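Local structure of phenazine-1-carboxylate N-methyltransferase (Pseudomonas aeruginosa, 2IP2) at residues Lys151-Ala156 against Leu322-Arg327; Val195-Glu200 against Glu229-Gly234; Gly201-Ala206 against Val219-Gly224; Arg241-Leu246 against Val270-Ile275. The protein catalyses the S-adenosyl-L-methionine-dependent N-methylation of phenazine-1-carboxylate to 5-methylphenazine-1-carboxylate, a step in the biosynthesis of the virulence pigment pyocyanine. All blocks are in the same frame, centred on the assembly; numbering follows the deposited sequence. Where two conformers were deposited one is given.

Contact 1 of 4, residues Lys151-Ala156 against Leu322-Arg327; sequences KASNLA and LPMETR
Met324 reaches out from the 322-327 turn toward the 151-156 segment, and its side chain can be traced atom by atom. CB sets out in the direction of the helix start. CG lies beside the backbone N (chi1 -37°) and, with a further bend at chi2, carries the sulfur up to the carbonyl of Ala152, just before helix 154-163. There SD approaches the carbonyl oxygen of Ala152 at 3.8 Å, while on another flank it lies 4.5 Å from CD2 of Leu155. The terminal CE turns back and ends 4.3 Å from Ser153 OG, a loose van der Waals approach. Met324 and Glu325 both have left-handed helical backbone angles, as befits the tip of the hairpin that joins the antiparallel strands 314-322 and 326-333. Strand 326-333, antiparallel and set between 267-272 and 314-322, is the mark of the class I methyltransferase sheet, and here the hairpin tip is laid against the beginning of helix 154-163. The second part of the contact is formed by Pro323, whose ring rests on the helix backbone. Its CG lies 3.8 Å from Leu155 O, its CD is 3.9 Å from Ala156 CA, and its CB faces Leu155 CB at 4.2 Å. The methyl of Ala156 lies 4.2 Å from CB of Leu322 and also borders the proline ring. No hydrogen bond links the two segments, so apolar fit carries the contact. Phe95 packs on Ala152, Leu155 and Met324, and the second subunit adds its Ile13 against Met324 and its Ala9 against Leu155.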
loop_
_atom_site.group_PDB
_atom_site.type_symbol
_atom_site.label_atom_id
_atom_site.label_comp_id
_atom_site.label_asym_id
_atom_site.label_seq_id
_atom_site.Cartn_x
_atom_site.Cartn_y
_atom_site.Cartn_z
ATOM N N LYS A 151 5.600 6.712 -19.693
ATOM C CA LYS A 151 5.731 8.168 -19.772
ATOM C C LYS A 151 5.892 8.897 -18.434
ATOM O O LYS A 151 6.469 10.011 -18.405
ATOM C CB LYS A 151 4.583 8.758 -20.575
ATOM C CG LYS A 151 4.731 8.507 -22.076
ATOM C CD LYS A 151 3.735 9.374 -22.792
ATOM C CE LYS A 151 4.175 9.715 -24.185
ATOM N NZ LYS A 151 3.078 10.473 -24.916
ATOM N N ALA A 152 5.420 8.298 -17.330
ATOM C CA ALA A 152 5.602 8.927 -16.012
ATOM C C ALA A 152 7.099 9.171 -15.743
ATOM O O ALA A 152 7.483 10.141 -15.073
ATOM C CB ALA A 152 4.966 8.071 -14.901
ATOM N N SER A 153 7.932 8.318 -16.320
ATOM C CA SER A 153 9.396 8.406 -16.182
ATOM C C SER A 153 10.072 9.413 -17.133
ATOM O O SER A 153 11.281 9.622 -17.061
ATOM C CB SER A 153 10.016 7.005 -16.271
ATOM O OG SER A 153 9.828 6.321 -15.029
ATOM N N ASN A 154 9.277 10.066 -17.983
ATOM C CA ASN A 154 9.726 11.245 -18.727
ATOM C C ASN A 154 10.168 12.359 -17.782
ATOM O O ASN A 154 10.898 13.271 -18.184
ATOM C CB ASN A 154 8.636 11.742 -19.702
ATOM C CG ASN A 154 8.491 10.824 -20.937
ATOM O OD1 ASN A 154 9.206 9.822 -21.077
ATOM N ND2 ASN A 154 7.556 11.162 -21.820
ATOM N N LEU A 155 9.748 12.251 -16.511
ATOM C CA LEU A 155 10.250 13.141 -15.461
ATOM C C LEU A 155 11.783 13.117 -15.431
ATOM O O LEU A 155 12.428 14.167 -15.327
ATOM C CB LEU A 155 9.674 12.774 -14.080
ATOM C CG LEU A 155 8.476 13.566 -13.542
ATOM C CD1 LEU A 155 7.171 13.235 -14.260
ATOM C CD2 LEU A 155 8.307 13.375 -12.035
ATOM N N ALA A 156 12.361 11.928 -15.521
ATOM C CA ALA A 156 13.810 11.799 -15.437
ATOM C C ALA A 156 14.423 12.284 -16.752
ATOM O O ALA A 156 15.407 13.045 -16.739
ATOM C CB ALA A 156 14.214 10.373 -15.149
ATOM N N LEU A 322 18.607 11.199 -10.431
ATOM C CA LEU A 322 17.459 11.748 -11.184
ATOM C C LEU A 322 16.121 11.388 -10.508
ATOM O O LEU A 322 16.088 10.574 -9.584
ATOM C CB LEU A 322 17.479 11.253 -12.655
ATOM C CG LEU A 322 18.690 11.395 -13.589
ATOM C CD1 LEU A 322 18.406 10.546 -14.864
ATOM C CD2 LEU A 322 18.939 12.864 -13.975
ATOM N N PRO A 323 15.000 11.996 -10.959
ATOM C CA PRO A 323 13.706 11.594 -10.385
ATOM C C PRO A 323 13.383 10.109 -10.503
ATOM O O PRO A 323 13.902 9.412 -11.396
ATOM C CB PRO A 323 12.670 12.429 -11.190
ATOM C CG PRO A 323 13.426 13.592 -11.709
ATOM C CD PRO A 323 14.860 13.093 -11.942
ATOM N N MET A 324 12.506 9.657 -9.593
ATOM C CA MET A 324 11.968 8.310 -9.551
ATOM C C MET A 324 13.059 7.267 -9.478
ATOM O O MET A 324 13.080 6.312 -10.272
ATOM C CB MET A 324 11.058 8.068 -10.744
ATOM C CG MET A 324 10.267 9.322 -11.079
ATOM S SD MET A 324 8.646 8.923 -11.692
ATOM C CE MET A 324 8.450 7.233 -11.036
ATOM N N GLU A 325 13.980 7.485 -8.531
ATOM C CA GLU A 325 15.022 6.530 -8.204
ATOM C C GLU A 325 15.894 6.119 -9.412
ATOM O O GLU A 325 16.410 5.006 -9.447
ATOM C CB GLU A 325 14.449 5.289 -7.458
ATOM C CG GLU A 325 13.815 5.569 -6.075
ATOM C CD GLU A 325 14.798 6.122 -5.036
ATOM O OE1 GLU A 325 15.993 5.768 -5.097
ATOM O OE2 GLU A 325 14.369 6.896 -4.156
ATOM N N THR A 326 16.111 7.027 -10.367
ATOM C CA THR A 326 16.963 6.647 -11.522
ATOM C C THR A 326 18.302 7.363 -11.425
ATOM O O THR A 326 18.407 8.399 -10.780
ATOM C CB THR A 326 16.303 6.888 -12.922
ATOM O OG1 THR A 326 17.309 7.102 -13.942
ATOM C CG2 THR A 326 15.416 8.059 -12.907
ATOM N N ARG A 327 19.327 6.778 -12.019
ATOM C CA ARG A 327 20.672 7.344 -11.878
ATOM C C ARG A 327 21.135 7.754 -13.237
ATOM O O ARG A 327 20.803 7.085 -14.227
ATOM C CB ARG A 327 21.632 6.294 -11.400
ATOM C CG ARG A 327 22.531 6.783 -10.328
ATOM C CD ARG A 327 22.182 5.995 -9.074
ATOM N NE ARG A 327 22.112 6.836 -7.892
ATOM C CZ ARG A 327 21.896 6.369 -6.662
ATOM N NH1 ARG A 327 21.741 5.066 -6.434
ATOM N NH2 ARG A 327 21.848 7.213 -5.661
#

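Contact 2 of 4, residues Val195-Glu200 against Glu229-Gly234; sequences VMLDRE and EVPSNG
Pro231 presents its ring to two alternate residues of strand 193-198, and this is where the contact is tight. Its CG meets CG1 of Val195 at 3.7 Å, the two side chains crossing at a slant, while CD lies 4.0 Å from CD2 of Leu197. That single leucine methyl also touches CG1 of Val230 at 3.9 Å, from a side chain running roughly perpendicular to its own, and rests 3.9 Å from Glu229 O. In Leu197, CG opposite the backbone N (chi1 -180°) swings the side chain toward the loop, with CD2 between Val230 and Pro231. No hydrogen bond crosses the interface. Outward the packing thins: Glu229 contributes little beyond its carbonyl, and Ser232 and Asn233 lie on the exposed side, the loop continuing to Gly234, whose N bonds to the hydroxyl of Tyr237. The loop leading into strand 236-240 thus packs on the face of the strand that carries Val195 and Leu197, while the strand's end carries Asp198, whose OD2 accepts a bond from Gly177 N. An acidic residue at the end of the second strand, predicted here to bind S-adenosyl-L-methionine, is a hallmark of the Rossmann-like methyltransferase fold.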
loop_
_atom_site.group_PDB
_atom_site.type_symbol
_atom_site.label_atom_id
_atom_site.label_comp_id
_atom_site.label_asym_id
_atom_site.label_seq_id
_atom_site.Cartn_x
_atom_site.Cartn_y
_atom_site.Cartn_z
ATOM N N VAL A 195 20.702 10.291 -33.463
ATOM C CA VAL A 195 20.346 9.035 -34.092
ATOM C C VAL A 195 19.786 8.098 -33.033
ATOM O O VAL A 195 20.367 7.945 -31.929
ATOM C CB VAL A 195 21.600 8.358 -34.742
ATOM C CG1 VAL A 195 21.220 7.023 -35.342
ATOM C CG2 VAL A 195 22.184 9.274 -35.864
ATOM N N MET A 196 18.660 7.485 -33.349
ATOM C CA MET A 196 18.161 6.420 -32.510
ATOM C C MET A 196 18.366 5.080 -33.196
ATOM O O MET A 196 17.907 4.844 -34.322
ATOM C CB MET A 196 16.671 6.621 -32.234
ATOM C CG MET A 196 15.985 5.427 -31.542
ATOM S SD MET A 196 14.244 5.778 -31.344
ATOM C CE MET A 196 14.385 7.415 -30.637
ATOM N N LEU A 197 19.041 4.196 -32.478
ATOM C CA LEU A 197 19.246 2.821 -32.892
ATOM C C LEU A 197 18.257 1.907 -32.167
ATOM O O LEU A 197 18.050 2.018 -30.969
ATOM C CB LEU A 197 20.668 2.403 -32.497
ATOM C CG LEU A 197 21.136 0.985 -32.828
ATOM C CD1 LEU A 197 21.332 0.830 -34.370
ATOM C CD2 LEU A 197 22.492 0.705 -32.090
ATOM N N ASP A 198 17.679 0.977 -32.893
ATOM C CA ASP A 198 17.049 -0.189 -32.283
ATOM C C ASP A 198 17.165 -1.328 -33.279
ATOM O O ASP A 198 17.778 -1.147 -34.326
ATOM C CB ASP A 198 15.583 0.090 -31.880
ATOM C CG ASP A 198 15.133 -0.744 -30.700
ATOM O OD1 ASP A 198 15.509 -1.953 -30.626
ATOM O OD2 ASP A 198 14.395 -0.188 -29.842
ATOM N N ARG A 199 16.619 -2.497 -32.926
ATOM C CA ARG A 199 16.697 -3.726 -33.753
ATOM C C ARG A 199 15.897 -3.532 -35.038
ATOM O O ARG A 199 14.818 -2.948 -34.998
ATOM C CB ARG A 199 16.123 -4.903 -32.947
ATOM C CG ARG A 199 16.787 -6.257 -33.224
ATOM C CD ARG A 199 16.781 -7.177 -31.965
ATOM N NE ARG A 199 18.002 -7.994 -31.767
ATOM C CZ ARG A 199 19.090 -7.996 -32.550
ATOM N NH1 ARG A 199 19.156 -7.223 -33.623
ATOM N NH2 ARG A 199 20.124 -8.790 -32.261
ATOM N N GLU A 200 16.388 -3.986 -36.188
ATOM C CA GLU A 200 15.572 -3.784 -37.399
ATOM C C GLU A 200 14.254 -4.562 -37.292
ATOM O O GLU A 200 14.224 -5.710 -36.791
ATOM C CB GLU A 200 16.315 -4.039 -38.723
ATOM C CG GLU A 200 17.171 -5.284 -38.774
ATOM C CD GLU A 200 17.460 -5.715 -40.198
ATOM O OE1 GLU A 200 18.219 -5.002 -40.907
ATOM O OE2 GLU A 200 16.929 -6.770 -40.607
ATOM N N GLU A 229 27.319 -3.332 -33.831
ATOM C CA GLU A 229 27.634 -2.013 -34.368
ATOM C C GLU A 229 26.782 -0.905 -33.761
ATOM O O GLU A 229 25.594 -1.110 -33.527
ATOM C CB GLU A 229 27.478 -2.037 -35.893
ATOM C CG GLU A 229 28.400 -1.108 -36.646
ATOM C CD GLU A 229 28.270 -1.266 -38.173
ATOM O OE1 GLU A 229 27.126 -1.388 -38.680
ATOM O OE2 GLU A 229 29.315 -1.244 -38.862
ATOM N N VAL A 230 27.377 0.272 -33.542
ATOM C CA VAL A 230 26.582 1.488 -33.247
ATOM C C VAL A 230 26.980 2.654 -34.156
ATOM O O VAL A 230 28.106 2.683 -34.606
ATOM C CB VAL A 230 26.688 1.965 -31.767
ATOM C CG1 VAL A 230 26.216 0.864 -30.783
ATOM C CG2 VAL A 230 28.095 2.495 -31.442
ATOM N N PRO A 231 26.051 3.594 -34.428
ATOM C CA PRO A 231 26.345 4.800 -35.222
ATOM C C PRO A 231 27.570 5.562 -34.700
ATOM O O PRO A 231 27.795 5.660 -33.464
ATOM C CB PRO A 231 25.051 5.646 -35.115
ATOM C CG PRO A 231 23.948 4.638 -34.823
ATOM C CD PRO A 231 24.628 3.527 -34.020
ATOM N N SER A 232 28.378 6.051 -35.650
ATOM C CA SER A 232 29.693 6.615 -35.334
ATOM C C SER A 232 29.700 8.127 -35.060
ATOM O O SER A 232 28.778 8.883 -35.458
ATOM C CB SER A 232 30.718 6.295 -36.446
ATOM O OG SER A 232 31.272 5.001 -36.292
ATOM N N ASN A 233 30.793 8.551 -34.421
ATOM C CA ASN A 233 31.137 9.974 -34.248
ATOM C C ASN A 233 30.183 10.769 -33.347
ATOM O O ASN A 233 30.122 11.987 -33.443
ATOM C CB ASN A 233 31.268 10.694 -35.655
ATOM C CG ASN A 233 32.233 11.888 -35.599
ATOM O OD1 ASN A 233 33.244 11.829 -34.869
ATOM N ND2 ASN A 233 31.924 12.982 -36.341
ATOM N N GLY A 234 29.442 10.077 -32.474
ATOM C CA GLY A 234 28.513 10.732 -31.565
ATOM C C GLY A 234 29.318 11.406 -30.477
ATOM O O GLY A 234 30.322 10.872 -30.048
#

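Contact 3 of 4, residues Gly201-Ala206 against Val219-Gly224; sequences GSLGVA and VSLVGG
The beta-alpha-beta crossover that leaves strand 193-198 and returns through strand 219-223 is closed here by Leu203 and Leu221, which interlock between the start of helix 204-209 and the returning strand. The two leucines run past one another in opposite senses. From Leu203, CD1 lies over the strand backbone, 3.7 Å from Gly223 N and 3.8 Å from Val222 C, where Gly223 has no side chain to stand between the methyl and the strand. Its other methyl, CD2, sits 4.2 Å from Leu221 CB, so both methyls lie on one face of the strand, spread along it from Leu221 to Gly223. In the reverse direction, Leu221 sends CD1 back to the root of Leu203, 4.0 Å from CB and 3.9 Å from the carbonyl O. The same methyl reaches one helical turn further and meets CB of Ala206 at 4.2 Å. CG stands beside the backbone N in both leucines (chi1 -61° in Leu203 and -43° in Leu221), which puts Leu203 CD1 over the Val222-Gly223 peptide and Leu221 CD1 against CB and O of Leu203. The side chains that meet are all apolar, and no hydrogen bond links the segments. Val222, the next residue of the strand, turns the other way and packs on Leu197. Leu210 and, from helix 211-215, Leu214 pack on Leu221, Ala206 and Leu203 lie against Met196 and Asp198 of strand 193-198, and Val219 contacts helices 180-188 and 211-215. Helices cover one face of this outermost strand, and the 229-234 loop meets the other where Val222 touches Pro231.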
loop_
_atom_site.group_PDB
_atom_site.type_symbol
_atom_site.label_atom_id
_atom_site.label_comp_id
_atom_site.label_asym_id
_atom_site.label_seq_id
_atom_site.Cartn_x
_atom_site.Cartn_y
_atom_site.Cartn_z
ATOM N N GLY A 201 13.171 -3.910 -37.701
ATOM C CA GLY A 201 11.850 -4.483 -37.529
ATOM C C GLY A 201 11.172 -3.995 -36.262
ATOM O O GLY A 201 10.005 -4.318 -36.022
ATOM N N SER A 202 11.890 -3.216 -35.446
ATOM C CA SER A 202 11.329 -2.707 -34.189
ATOM C C SER A 202 10.981 -1.227 -34.241
ATOM O O SER A 202 10.330 -0.705 -33.333
ATOM C CB SER A 202 12.285 -2.978 -33.035
ATOM O OG SER A 202 12.526 -4.367 -32.934
ATOM N N LEU A 203 11.378 -0.582 -35.334
ATOM C CA LEU A 203 11.312 0.890 -35.480
ATOM C C LEU A 203 9.929 1.494 -35.757
ATOM O O LEU A 203 9.772 2.712 -35.729
ATOM C CB LEU A 203 12.313 1.360 -36.535
ATOM C CG LEU A 203 13.777 1.031 -36.222
ATOM C CD1 LEU A 203 14.647 1.197 -37.488
ATOM C CD2 LEU A 203 14.295 1.878 -35.018
ATOM N N GLY A 204 8.943 0.633 -36.007
ATOM C CA GLY A 204 7.558 1.048 -36.233
ATOM C C GLY A 204 7.058 2.082 -35.242
ATOM O O GLY A 204 6.606 3.168 -35.638
ATOM N N VAL A 205 7.146 1.757 -33.956
ATOM C CA VAL A 205 6.606 2.624 -32.896
ATOM C C VAL A 205 7.274 3.992 -32.901
ATOM O O VAL A 205 6.596 5.034 -32.895
ATOM C CB VAL A 205 6.725 2.000 -31.484
ATOM C CG1 VAL A 205 6.078 2.924 -30.451
ATOM C CG2 VAL A 205 6.096 0.576 -31.458
ATOM N N ALA A 206 8.600 3.971 -32.944
ATOM C CA ALA A 206 9.399 5.189 -32.962
ATOM C C ALA A 206 9.200 6.021 -34.238
ATOM O O ALA A 206 9.275 7.255 -34.220
ATOM C CB ALA A 206 10.889 4.864 -32.773
ATOM N N VAL A 219 16.445 14.119 -36.379
ATOM C CA VAL A 219 16.819 12.806 -35.924
ATOM C C VAL A 219 16.682 11.886 -37.110
ATOM O O VAL A 219 15.885 12.174 -38.009
ATOM C CB VAL A 219 15.916 12.339 -34.717
ATOM C CG1 VAL A 219 14.467 12.277 -35.103
ATOM C CG2 VAL A 219 16.320 10.945 -34.170
ATOM N N SER A 220 17.447 10.786 -37.114
ATOM C CA SER A 220 17.150 9.651 -37.979
ATOM C C SER A 220 17.116 8.384 -37.147
ATOM O O SER A 220 17.626 8.382 -36.004
ATOM C CB SER A 220 18.216 9.540 -39.080
ATOM O OG SER A 220 19.527 9.422 -38.537
ATOM N N LEU A 221 16.529 7.321 -37.705
ATOM C CA LEU A 221 16.501 6.024 -37.067
ATOM C C LEU A 221 17.434 5.069 -37.794
ATOM O O LEU A 221 17.527 5.093 -39.019
ATOM C CB LEU A 221 15.090 5.416 -37.052
ATOM C CG LEU A 221 13.846 6.245 -36.710
ATOM C CD1 LEU A 221 12.563 5.359 -36.615
ATOM C CD2 LEU A 221 14.052 6.943 -35.382
ATOM N N VAL A 222 18.105 4.195 -37.064
ATOM C CA VAL A 222 18.778 3.078 -37.742
ATOM C C VAL A 222 18.424 1.716 -37.149
ATOM O O VAL A 222 18.245 1.597 -35.940
ATOM C CB VAL A 222 20.315 3.310 -38.007
ATOM C CG1 VAL A 222 20.813 4.583 -37.467
ATOM C CG2 VAL A 222 21.214 2.061 -37.686
ATOM N N GLY A 223 18.245 0.716 -38.026
ATOM C CA GLY A 223 17.934 -0.640 -37.578
ATOM C C GLY A 223 19.260 -1.382 -37.555
ATOM O O GLY A 223 20.031 -1.303 -38.512
ATOM N N GLY A 224 19.543 -2.083 -36.472
ATOM C CA GLY A 224 20.808 -2.766 -36.377
ATOM C C GLY A 224 20.941 -3.366 -35.009
ATOM O O GLY A 224 20.111 -3.109 -34.126
#

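Contact 4 of 4, residues Arg241-Leu246 against Val270-Ile275; sequences RIIGDL and VIERTI
Arg241 and Ile271 make the one straight hydrogen bond of the contact: Arg241 N donates to Ile271 O over 2.9 Å with an N-H...O angle of 168°, the donor lying on the extension of the carbonyl bond. Weaker polar contacts come from the carboxylate of Glu272, which reaches over to the turn after Arg241. Both of its oxygens stand 3.0 Å from Gly244 N, so the N-H is shared as a bifurcated donor, and each bond is weak, the one to OE1 being the more bent. Ile242 N lies close to OE2 as well, but its angle is too poor for a bond. Strands 236-240 and 267-272 are parallel neighbours in the Rossmann-like sheet, and the bond from Arg241 N extends their pairing just beyond the former. Arg241 itself is a predicted S-adenosyl-L-methionine ligand, placed just past the C-terminal end of parallel strand 236-240, the side on which such folds bind the cofactor. Its side chain leads away from the 270-275 segment and touches Ser153, leaving the contact to its main chain. The carboxylate is also set close against carbon: OE2 lies 3.0 Å from Arg241 CA, an approach tighter than usual. Packing is left to Ile243, whose CB lies 3.4 Å from OE1, the isoleucine crossing the glutamate at about a right angle. With CG1 of Ile243 next to its backbone N (chi1 -73°), the end of the side chain leads away from Glu272; Ile243 also packs on Leu254 and Leu308. Arg300 NH1 bonds to the carbonyl O of Ile243, tying the turn to a further loop.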
loop_
_atom_site.group_PDB
_atom_site.type_symbol
_atom_site.label_atom_id
_atom_site.label_comp_id
_atom_site.label_asym_id
_atom_site.label_seq_id
_atom_site.Cartn_x
_atom_site.Cartn_y
_atom_site.Cartn_z
ATOM N N ARG A 241 18.229 2.316 -19.709
ATOM C CA ARG A 241 17.565 1.059 -19.399
ATOM C C ARG A 241 17.964 -0.040 -20.384
ATOM O O ARG A 241 17.111 -0.774 -20.856
ATOM C CB ARG A 241 16.039 1.251 -19.424
ATOM C CG ARG A 241 15.550 2.216 -18.397
ATOM C CD ARG A 241 14.061 1.989 -18.078
ATOM N NE ARG A 241 13.175 2.996 -18.687
ATOM C CZ ARG A 241 13.019 4.240 -18.223
ATOM N NH1 ARG A 241 13.706 4.644 -17.153
ATOM N NH2 ARG A 241 12.179 5.092 -18.826
ATOM N N ILE A 242 19.252 -0.114 -20.714
ATOM C CA ILE A 242 19.726 -1.084 -21.679
ATOM C C ILE A 242 20.737 -2.055 -21.040
ATOM O O ILE A 242 20.687 -3.233 -21.285
ATOM C CB ILE A 242 20.208 -0.408 -23.010
ATOM C CG1 ILE A 242 20.016 -1.354 -24.207
ATOM C CG2 ILE A 242 21.634 0.103 -22.894
ATOM C CD1 ILE A 242 18.543 -1.523 -24.723
ATOM N N ILE A 243 21.636 -1.556 -20.222
ATOM C CA ILE A 243 22.650 -2.401 -19.605
ATOM C C ILE A 243 22.026 -3.444 -18.644
ATOM O O ILE A 243 22.442 -4.622 -18.623
ATOM C CB ILE A 243 23.719 -1.511 -18.918
ATOM C CG1 ILE A 243 24.599 -0.840 -19.978
ATOM C CG2 ILE A 243 24.570 -2.289 -17.900
ATOM C CD1 ILE A 243 25.352 -1.814 -20.900
ATOM N N GLY A 244 21.012 -3.009 -17.887
ATOM C CA GLY A 244 20.337 -3.863 -16.883
ATOM C C GLY A 244 19.964 -5.239 -17.404
ATOM O O GLY A 244 19.935 -6.232 -16.664
ATOM N N ASP A 245 19.693 -5.312 -18.698
ATOM C CA ASP A 245 19.201 -6.542 -19.252
ATOM C C ASP A 245 20.309 -7.414 -19.850
ATOM O O ASP A 245 20.026 -8.539 -20.295
ATOM C CB ASP A 245 18.139 -6.247 -20.318
ATOM C CG ASP A 245 17.265 -7.457 -20.634
ATOM O OD1 ASP A 245 17.312 -8.463 -19.885
ATOM O OD2 ASP A 245 16.524 -7.397 -21.640
ATOM N N LEU A 246 21.551 -6.909 -19.828
ATOM C CA LEU A 246 22.684 -7.491 -20.550
ATOM C C LEU A 246 23.632 -8.217 -19.603
ATOM O O LEU A 246 23.898 -7.721 -18.518
ATOM C CB LEU A 246 23.464 -6.399 -21.311
ATOM C CG LEU A 246 22.837 -5.672 -22.524
ATOM C CD1 LEU A 246 23.893 -4.712 -23.114
ATOM C CD2 LEU A 246 22.359 -6.629 -23.576
ATOM N N VAL A 270 24.907 6.403 -18.962
ATOM C CA VAL A 270 24.080 5.279 -18.582
ATOM C C VAL A 270 22.945 5.827 -17.703
ATOM O O VAL A 270 23.184 6.560 -16.706
ATOM C CB VAL A 270 24.892 4.281 -17.770
ATOM C CG1 VAL A 270 23.996 3.159 -17.274
ATOM C CG2 VAL A 270 26.104 3.726 -18.597
ATOM N N ILE A 271 21.708 5.551 -18.102
ATOM C CA ILE A 271 20.557 6.053 -17.338
ATOM C C ILE A 271 19.868 4.808 -16.874
ATOM O O ILE A 271 19.377 4.057 -17.719
ATOM C CB ILE A 271 19.623 6.888 -18.240
ATOM C CG1 ILE A 271 20.383 8.072 -18.832
ATOM C CG2 ILE A 271 18.397 7.358 -17.463
ATOM C CD1 ILE A 271 19.840 8.491 -20.189
ATOM N N GLU A 272 19.864 4.545 -15.547
ATOM C CA GLU A 272 19.339 3.279 -15.050
ATOM C C GLU A 272 19.052 3.367 -13.568
ATOM O O GLU A 272 19.684 4.158 -12.866
ATOM C CB GLU A 272 20.283 2.099 -15.342
ATOM C CG GLU A 272 19.459 0.810 -15.710
ATOM C CD GLU A 272 20.068 -0.061 -16.792
ATOM O OE1 GLU A 272 21.301 -0.248 -16.810
ATOM O OE2 GLU A 272 19.296 -0.607 -17.625
ATOM N N ARG A 273 18.078 2.623 -13.072
ATOM C CA ARG A 273 17.987 2.589 -11.590
ATOM C C ARG A 273 19.089 1.686 -11.053
ATOM O O ARG A 273 19.215 0.571 -11.485
ATOM C CB ARG A 273 16.685 2.002 -11.089
ATOM C CG ARG A 273 15.472 2.750 -11.456
ATOM C CD ARG A 273 14.337 2.327 -10.416
ATOM N NE ARG A 273 13.259 3.247 -10.683
ATOM C CZ ARG A 273 12.227 2.922 -11.420
ATOM N NH1 ARG A 273 12.111 1.660 -11.839
ATOM N NH2 ARG A 273 11.300 3.824 -11.658
ATOM N N THR A 274 19.890 2.163 -10.120
ATOM C CA THR A 274 20.855 1.250 -9.497
ATOM C C THR A 274 20.622 1.262 -7.980
ATOM O O THR A 274 20.123 2.243 -7.461
ATOM C CB THR A 274 22.326 1.663 -9.766
ATOM O OG1 THR A 274 22.570 2.939 -9.154
ATOM C CG2 THR A 274 22.616 1.759 -11.244
ATOM N N ILE A 275 21.035 0.197 -7.286
ATOM C CA ILE A 275 20.892 0.065 -5.856
ATOM C C ILE A 275 22.244 0.436 -5.200
ATOM O O ILE A 275 23.277 -0.123 -5.556
ATOM C CB ILE A 275 20.483 -1.410 -5.485
ATOM C CG1 ILE A 275 19.314 -1.944 -6.315
ATOM C CG2 ILE A 275 20.227 -1.560 -4.025
ATOM C CD1 ILE A 275 17.979 -1.213 -6.119
#

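All four contacts bear on the same mixed sheet. Contacts 1 and 4 share its antiparallel side, where Arg327 N bonds to Glu272 O and Arg273 NE to Met324 O; contacts 2 and 3 flank the paired strands 193-198 and 219-223, joined by Met196 O to Val222 N. Contacts 1 and 4 lie nearer the chain centre (about 6 and 12 Å, centre to centre) than contacts 2 and 3 (about 23 and 21 Å), yet each mixes buried with more exposed residues. Contacts 1, 2 and 3 are apolar, whereas contact 4 combines one straight backbone bond with weak bonds to a carboxylate. Contact 1 alone among them brings the second subunit against residues that carry the packing.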